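Beta-lactamase (Burkholderia cenocepacia, PDB 5E2G) probably hydrolyses the beta-lactam ring to a substituted beta-amino acid, as a serine hydrolase of the class C beta-lactamase family. Local coordinates at residues R12-A15 with P16-Q20; K50-T53 with G54-F58; V342-E345 with E346-K349. One frame throughout, in Å; residues are numbered along the deposited sequence.

Contact 1 (R12-A15 with P16-Q20)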
loop_
_atom_site.group_PDB
_atom_site.type_symbol
_atom_site.label_atom_id
_atom_site.label_comp_id
_atom_site.label_asym_id
_atom_site.label_seq_id
_atom_site.Cartn_x
_atom_site.Cartn_y
_atom_site.Cartn_z
ATOM N N ARG A 12 11.346 -18.734 12.386
ATOM C CA ARG A 12 12.399 -18.226 13.256
ATOM C C ARG A 12 12.361 -16.710 13.383
ATOM O O ARG A 12 12.901 -16.169 14.353
ATOM C CB ARG A 12 13.768 -18.682 12.751
ATOM C CG ARG A 12 13.946 -20.187 12.769
ATOM C CD ARG A 12 15.404 -20.593 12.605
ATOM N NE ARG A 12 15.558 -21.634 11.590
ATOM C CZ ARG A 12 15.912 -21.397 10.329
ATOM N NH1 ARG A 12 16.159 -20.152 9.927
ATOM N NH2 ARG A 12 16.025 -22.402 9.468
ATOM N N GLN A 13 11.732 -16.011 12.436
ATOM C CA GLN A 13 11.548 -14.571 12.563
ATOM C C GLN A 13 10.203 -14.215 13.185
ATOM O O GLN A 13 10.128 -13.338 14.054
ATOM C CB GLN A 13 11.665 -13.901 11.193
ATOM C CG GLN A 13 12.946 -14.194 10.461
ATOM C CD GLN A 13 14.153 -13.643 11.177
ATOM O OE1 GLN A 13 14.123 -12.530 11.710
ATOM N NE2 GLN A 13 15.229 -14.423 11.202
ATOM N N ILE A 14 9.143 -14.901 12.767
ATOM C CA ILE A 14 7.789 -14.467 13.091
ATOM C C ILE A 14 7.398 -14.876 14.504
ATOM O O ILE A 14 6.728 -14.118 15.218
ATOM C CB ILE A 14 6.818 -15.025 12.038
ATOM C CG1 ILE A 14 7.113 -14.391 10.680
ATOM C CG2 ILE A 14 5.396 -14.778 12.442
ATOM C CD1 ILE A 14 7.310 -12.893 10.738
ATOM N N ALA A 15 7.803 -16.071 14.931
ATOM C CA ALA A 15 7.446 -16.537 16.270
ATOM C C ALA A 15 7.938 -15.604 17.369
ATOM O O ALA A 15 7.131 -15.247 18.246
ATOM C CB ALA A 15 7.955 -17.969 16.467
ATOM N N PRO A 16 9.203 -15.163 17.394
ATOM C CA PRO A 16 9.595 -14.213 18.447
ATOM C C PRO A 16 8.923 -12.870 18.290
ATOM O O PRO A 16 8.605 -12.221 19.292
ATOM C CB PRO A 16 11.119 -14.105 18.283
ATOM C CG PRO A 16 11.507 -15.258 17.409
ATOM C CD PRO A 16 10.340 -15.470 16.511
ATOM N N LEU A 17 8.695 -12.440 17.048
ATOM C CA LEU A 17 7.963 -11.204 16.805
ATOM C C LEU A 17 6.579 -11.249 17.438
ATOM O O LEU A 17 6.185 -10.338 18.175
ATOM C CB LEU A 17 7.850 -10.962 15.301
ATOM C CG LEU A 17 8.574 -9.764 14.695
ATOM C CD1 LEU A 17 7.688 -9.130 13.642
ATOM C CD2 LEU A 17 8.993 -8.748 15.747
HETATM N N MSE A 18 5.820 -12.294 17.150
HETATM C CA MSE A 18 4.483 -12.397 17.697
HETATM C C MSE A 18 4.584 -12.556 19.200
HETATM O O MSE A 18 3.700 -12.150 19.948
HETATM C CB MSE A 18 3.742 -13.565 17.068
HETATM C CG MSE A 18 3.681 -13.478 15.562
HETATM SE SE MSE A 18 2.894 -15.069 14.804
HETATM C CE MSE A 18 1.243 -15.063 15.833
ATOM N N LYS A 19 5.696 -13.138 19.639
ATOM C CA LYS A 19 5.931 -13.291 21.068
ATOM C C LYS A 19 6.126 -11.934 21.732
ATOM O O LYS A 19 5.379 -11.556 22.642
ATOM C CB LYS A 19 7.146 -14.193 21.292
ATOM C CG LYS A 19 7.333 -14.681 22.714
ATOM C CD LYS A 19 8.587 -15.526 22.806
ATOM C CE LYS A 19 8.744 -16.167 24.177
ATOM N NZ LYS A 19 8.875 -15.164 25.269
ATOM N N GLN A 20 7.114 -11.173 21.267
ATOM C CA GLN A 20 7.470 -9.937 21.953
ATOM C C GLN A 20 6.368 -8.894 21.873
ATOM O O GLN A 20 6.217 -8.085 22.795
ATOM C CB GLN A 20 8.749 -9.351 21.377
ATOM C CG GLN A 20 9.278 -8.230 22.225
ATOM C CD GLN A 20 10.144 -7.293 21.448
ATOM O OE1 GLN A 20 10.560 -7.606 20.334
ATOM N NE2 GLN A 20 10.423 -6.126 22.021
#

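Contact 2 (K50-T53 with G54-F58)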
loop_
_atom_site.group_PDB
_atom_site.type_symbol
_atom_site.label_atom_id
_atom_site.label_comp_id
_atom_site.label_asym_id
_atom_site.label_seq_id
_atom_site.Cartn_x
_atom_site.Cartn_y
_atom_site.Cartn_z
ATOM N N LYS A 50 -10.349 -18.570 16.884
ATOM C CA LYS A 50 -10.355 -19.171 15.554
ATOM C C LYS A 50 -9.011 -18.939 14.864
ATOM O O LYS A 50 -8.499 -17.814 14.877
ATOM C CB LYS A 50 -11.502 -18.585 14.731
ATOM C CG LYS A 50 -11.700 -19.252 13.380
ATOM C CD LYS A 50 -13.083 -18.967 12.805
ATOM C CE LYS A 50 -13.247 -17.496 12.470
ATOM N NZ LYS A 50 -14.557 -17.213 11.818
ATOM N N PRO A 51 -8.412 -19.962 14.260
ATOM C CA PRO A 51 -7.050 -19.824 13.738
ATOM C C PRO A 51 -7.006 -19.094 12.406
ATOM O O PRO A 51 -7.975 -19.050 11.646
ATOM C CB PRO A 51 -6.594 -21.275 13.571
ATOM C CG PRO A 51 -7.847 -22.002 13.281
ATOM C CD PRO A 51 -8.918 -21.336 14.104
ATOM N N VAL A 52 -5.833 -18.527 12.129
ATOM C CA VAL A 52 -5.604 -17.883 10.848
ATOM C C VAL A 52 -5.549 -18.953 9.768
ATOM O O VAL A 52 -4.786 -19.922 9.875
ATOM C CB VAL A 52 -4.314 -17.050 10.886
ATOM C CG1 VAL A 52 -4.004 -16.508 9.519
ATOM C CG2 VAL A 52 -4.432 -15.916 11.889
ATOM N N THR A 53 -6.378 -18.796 8.736
ATOM C CA THR A 53 -6.426 -19.744 7.629
ATOM C C THR A 53 -6.239 -19.023 6.303
ATOM O O THR A 53 -5.919 -17.831 6.280
ATOM C CB THR A 53 -7.752 -20.513 7.614
ATOM O OG1 THR A 53 -8.847 -19.589 7.531
ATOM C CG2 THR A 53 -7.904 -21.365 8.865
ATOM N N GLY A 54 -6.455 -19.737 5.197
ATOM C CA GLY A 54 -6.249 -19.146 3.886
ATOM C C GLY A 54 -7.149 -17.962 3.578
ATOM O O GLY A 54 -6.785 -17.099 2.775
ATOM N N ASP A 55 -8.321 -17.896 4.201
ATOM C CA ASP A 55 -9.311 -16.886 3.852
ATOM C C ASP A 55 -9.405 -15.751 4.861
ATOM O O ASP A 55 -10.220 -14.843 4.670
ATOM C CB ASP A 55 -10.677 -17.546 3.689
ATOM C CG ASP A 55 -10.683 -18.577 2.591
ATOM O OD1 ASP A 55 -9.802 -18.501 1.707
ATOM O OD2 ASP A 55 -11.567 -19.462 2.612
ATOM N N THR A 56 -8.591 -15.780 5.916
ATOM C CA THR A 56 -8.637 -14.762 6.958
ATOM C C THR A 56 -8.297 -13.383 6.400
ATOM O O THR A 56 -7.298 -13.215 5.697
ATOM C CB THR A 56 -7.659 -15.137 8.067
ATOM O OG1 THR A 56 -8.108 -16.335 8.701
ATOM C CG2 THR A 56 -7.538 -14.014 9.091
ATOM N N LEU A 57 -9.122 -12.391 6.729
ATOM C CA LEU A 57 -8.971 -11.032 6.210
ATOM C C LEU A 57 -8.240 -10.143 7.213
ATOM O O LEU A 57 -8.563 -10.147 8.409
ATOM C CB LEU A 57 -10.334 -10.420 5.869
ATOM C CG LEU A 57 -11.160 -11.068 4.746
ATOM C CD1 LEU A 57 -12.619 -10.605 4.794
ATOM C CD2 LEU A 57 -10.565 -10.783 3.370
ATOM N N PHE A 58 -7.263 -9.380 6.716
ATOM C CA PHE A 58 -6.536 -8.379 7.481
ATOM C C PHE A 58 -6.709 -7.012 6.829
ATOM O O PHE A 58 -6.808 -6.908 5.604
ATOM C CB PHE A 58 -5.040 -8.698 7.551
ATOM C CG PHE A 58 -4.718 -10.017 8.189
ATOM C CD1 PHE A 58 -4.813 -11.197 7.467
ATOM C CD2 PHE A 58 -4.283 -10.077 9.502
ATOM C CE1 PHE A 58 -4.509 -12.409 8.048
ATOM C CE2 PHE A 58 -3.970 -11.294 10.085
ATOM C CZ PHE A 58 -4.090 -12.461 9.354
#

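Contact 3 (V342-E345 with E346-K349)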
loop_
_atom_site.group_PDB
_atom_site.type_symbol
_atom_site.label_atom_id
_atom_site.label_comp_id
_atom_site.label_asym_id
_atom_site.label_seq_id
_atom_site.Cartn_x
_atom_site.Cartn_y
_atom_site.Cartn_z
ATOM N N VAL A 342 2.868 -4.032 15.248
ATOM C CA VAL A 342 4.259 -4.446 15.104
ATOM C C VAL A 342 5.055 -3.229 14.667
ATOM O O VAL A 342 4.684 -2.580 13.684
ATOM C CB VAL A 342 4.434 -5.587 14.086
ATOM C CG1 VAL A 342 5.905 -5.981 13.983
ATOM C CG2 VAL A 342 3.580 -6.778 14.457
ATOM N N PRO A 343 6.141 -2.873 15.359
ATOM C CA PRO A 343 6.929 -1.716 14.938
ATOM C C PRO A 343 7.406 -1.887 13.510
ATOM O O PRO A 343 7.850 -2.964 13.109
ATOM C CB PRO A 343 8.094 -1.702 15.928
ATOM C CG PRO A 343 7.551 -2.383 17.126
ATOM C CD PRO A 343 6.663 -3.462 16.599
ATOM N N ILE A 344 7.288 -0.803 12.744
ATOM C CA ILE A 344 7.628 -0.829 11.325
ATOM C C ILE A 344 9.024 -1.393 11.107
ATOM O O ILE A 344 9.230 -2.274 10.266
ATOM C CB ILE A 344 7.489 0.577 10.726
ATOM C CG1 ILE A 344 6.013 0.858 10.461
ATOM C CG2 ILE A 344 8.331 0.702 9.473
ATOM C CD1 ILE A 344 5.712 2.286 10.199
ATOM N N GLU A 345 10.006 -0.904 11.866
ATOM C CA GLU A 345 11.372 -1.363 11.645
ATOM C C GLU A 345 11.525 -2.852 11.950
ATOM O O GLU A 345 12.391 -3.514 11.372
ATOM C CB GLU A 345 12.350 -0.529 12.473
ATOM C CG GLU A 345 12.212 0.997 12.291
ATOM C CD GLU A 345 12.880 1.537 11.025
ATOM O OE1 GLU A 345 13.014 0.779 10.039
ATOM O OE2 GLU A 345 13.265 2.729 11.018
ATOM N N GLU A 346 10.694 -3.403 12.836
ATOM C CA GLU A 346 10.762 -4.838 13.088
ATOM C C GLU A 346 10.170 -5.649 11.940
ATOM O O GLU A 346 10.635 -6.762 11.665
ATOM C CB GLU A 346 10.063 -5.182 14.405
ATOM C CG GLU A 346 10.840 -4.766 15.633
ATOM C CD GLU A 346 12.203 -5.429 15.709
ATOM O OE1 GLU A 346 12.336 -6.596 15.286
ATOM O OE2 GLU A 346 13.154 -4.776 16.181
ATOM N N ARG A 347 9.147 -5.125 11.262
ATOM C CA ARG A 347 8.708 -5.763 10.023
ATOM C C ARG A 347 9.816 -5.705 8.980
ATOM O O ARG A 347 10.046 -6.673 8.241
ATOM C CB ARG A 347 7.446 -5.088 9.488
ATOM C CG ARG A 347 6.493 -4.599 10.550
ATOM C CD ARG A 347 5.367 -3.766 9.943
ATOM N NE ARG A 347 4.726 -2.944 10.960
ATOM C CZ ARG A 347 3.829 -2.004 10.706
ATOM N NH1 ARG A 347 3.459 -1.766 9.460
ATOM N NH2 ARG A 347 3.306 -1.295 11.693
ATOM N N VAL A 348 10.518 -4.573 8.917
ATOM C CA VAL A 348 11.585 -4.397 7.940
ATOM C C VAL A 348 12.700 -5.401 8.194
ATOM O O VAL A 348 13.162 -6.085 7.273
ATOM C CB VAL A 348 12.100 -2.948 7.976
ATOM C CG1 VAL A 348 13.317 -2.796 7.104
ATOM C CG2 VAL A 348 11.007 -1.993 7.544
ATOM N N LYS A 349 13.122 -5.523 9.459
ATOM C CA LYS A 349 14.248 -6.391 9.790
ATOM C C LYS A 349 13.938 -7.844 9.466
ATOM O O LYS A 349 14.792 -8.562 8.932
ATOM C CB LYS A 349 14.610 -6.258 11.265
ATOM C CG LYS A 349 15.172 -4.919 11.675
ATOM C CD LYS A 349 15.459 -4.920 13.162
ATOM C CE LYS A 349 15.212 -3.554 13.772
ATOM N NZ LYS A 349 15.033 -3.663 15.253
#

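Contact 1 (R12-A15 with P16-Q20)
I14 and M18, one helical turn apart on helix 3-21, meet through apolar side-chain atoms: CG2 of I14 lies 3.5 Å from the selenium atom SE of M18, here a selenomethionine. The two side chains cross obliquely. I14 CG2 is placed toward M18 by a first torsion of -66° (measured to CG1), which sets this methyl branch opposite the backbone N, and the chain of M18 bends at its last torsion. Both residues also pack on M26 of strand 25-32. At the neighbouring position CB of A15 presses on CD of P16 at 3.5 Å, tighter than usual for two carbons.

Backbone hydrogen bonds form the second group. M18 N donates to I14 O at 2.8 Å in a nearly straight bond (169°), and K19 N reaches A15 O at 2.9 Å. The preceding i to i+4 hydrogen bond, L17 N to Q13 O, is weak at 3.4 Å. One residue earlier the pattern lapses altogether: P16 has no N-H to give, and its ring carbon CD sits 3.4 Å from R12 O and 3.3 Å from Q13 O. The helix is kinked here, yet P16 O still accepts from Q20 N.

Outside the turn, Q13 packs on A350 and I354 of helix 344-357 and L17 turns toward the same helix through E346, whereas A15, P16 and K19 are exposed. The arrangement is that of an amphipathic, proline-kinked N-terminal helix packed against the central antiparallel sheet and the C-terminal helix, as in the serine beta-lactamase fold.

Contact 2 (K50-T53 with G54-F58)
T53 and T56 close a type I beta turn, with G54 and D55 at its two central positions, in the loop between strands 35-42 and 58-59. The turn's own backbone hydrogen bond is weak, T56 N lying 3.4 Å from T53 O. A second link runs the other way across it: T53 N donates to the side-chain hydroxyl oxygen OG1 of T56 over 3.0 Å, and the bond is almost straight at 176°.

The rotamer of T56 makes this possible. Its OG1 stands anti to the carbonyl carbon and beside the backbone N (chi1 -66°), which swings the hydroxyl back over the mouth of the turn toward the N-H of T53. The two threonine side chains cross at about a right angle, and the hydroxyl oxygens, OG1 of T53 and OG1 of T56, come to 3.5 Å.

Beside the polar turn lies an apolar patch, where V52 meets T56 and F58, crossing each side chain at about a right angle. The loop is tied to its surroundings by backbone hydrogen bonds of V52 with G42 and of F58 with T224, and T56 packs on M44 and A198. V52 sets CG1 anti to its backbone N (chi1 174°), and this methyl meets the edge of the F58 ring near the ring plane, 4.1 Å from CZ.

Contact 3 (V342-E345 with E346-K349)
R347 turns back along the first turn of helix 344-357 and grips the carbonyl oxygen of V342 with two nitrogens, NE and NH2, each 2.7 Å from V342 O. The oxygen lies in the guanidinium plane. NH2 approaches nearly in line with the C=O bond, whereas NE sits above the carbonyl plane. An extended chain from CG to NE carries the guanidinium back to the residue before the N-cap. CG1 of I344 covers one face of the group, 3.6 Å from CZ of R347, and CG1 of V342 packs on the CG of R347 at 3.7 Å. Further hydrogen bonds from NH2 to S316 OG and from NH1 to T322 O fix the rotation of this buried group against the strands of the central sheet.

At the helix start, P343 holds the N-cap position. P343 O accepts R347 N at 3.1 Å and, weakly, E346 N; V348 N to I344 O and K349 N to E345 O continue the alpha-helical pattern. This is the opening of the C-terminal helix of the beta-lactamase fold, lying over the central sheet beside helix 3-21.

On the more accessible side, P343 and E346 pack more sparsely, CB of P343 and CG of E346 coming no nearer than 4.1 Å. The closer approach here is that of K349, whose aliphatic part lies against the E345 carbonyl, its CG 3.1 Å from E345 O. NZ of K349 and OE2 of E346 are modelled as a salt bridge at an implausibly short 2.4 Å, and its geometry is therefore doubtful. E346 also rests on Y21 of helix 3-21, while E345 and K349 touch L282 of helix 278-284.

From the N terminus the contacts follow in series, none nested in or crossing another. Contact 1 spans successive turns of helix 3-21 and closes no loop; contact 2 closes the turn in the loop between strands 35-42 and 58-59; contact 3 lies near the far end of the chain, where the segment after strand 332-338 enters the last helix. Though distant in sequence, contacts 1 and 3 touch: L17 CD1 meets V342 CG1 at 3.6 Å, joining the first helix to the start of the last beside the central sheet. Contact 2 stands apart, its centre about 18 Å from that of contact 1 and about 22 Å from that of contact 3.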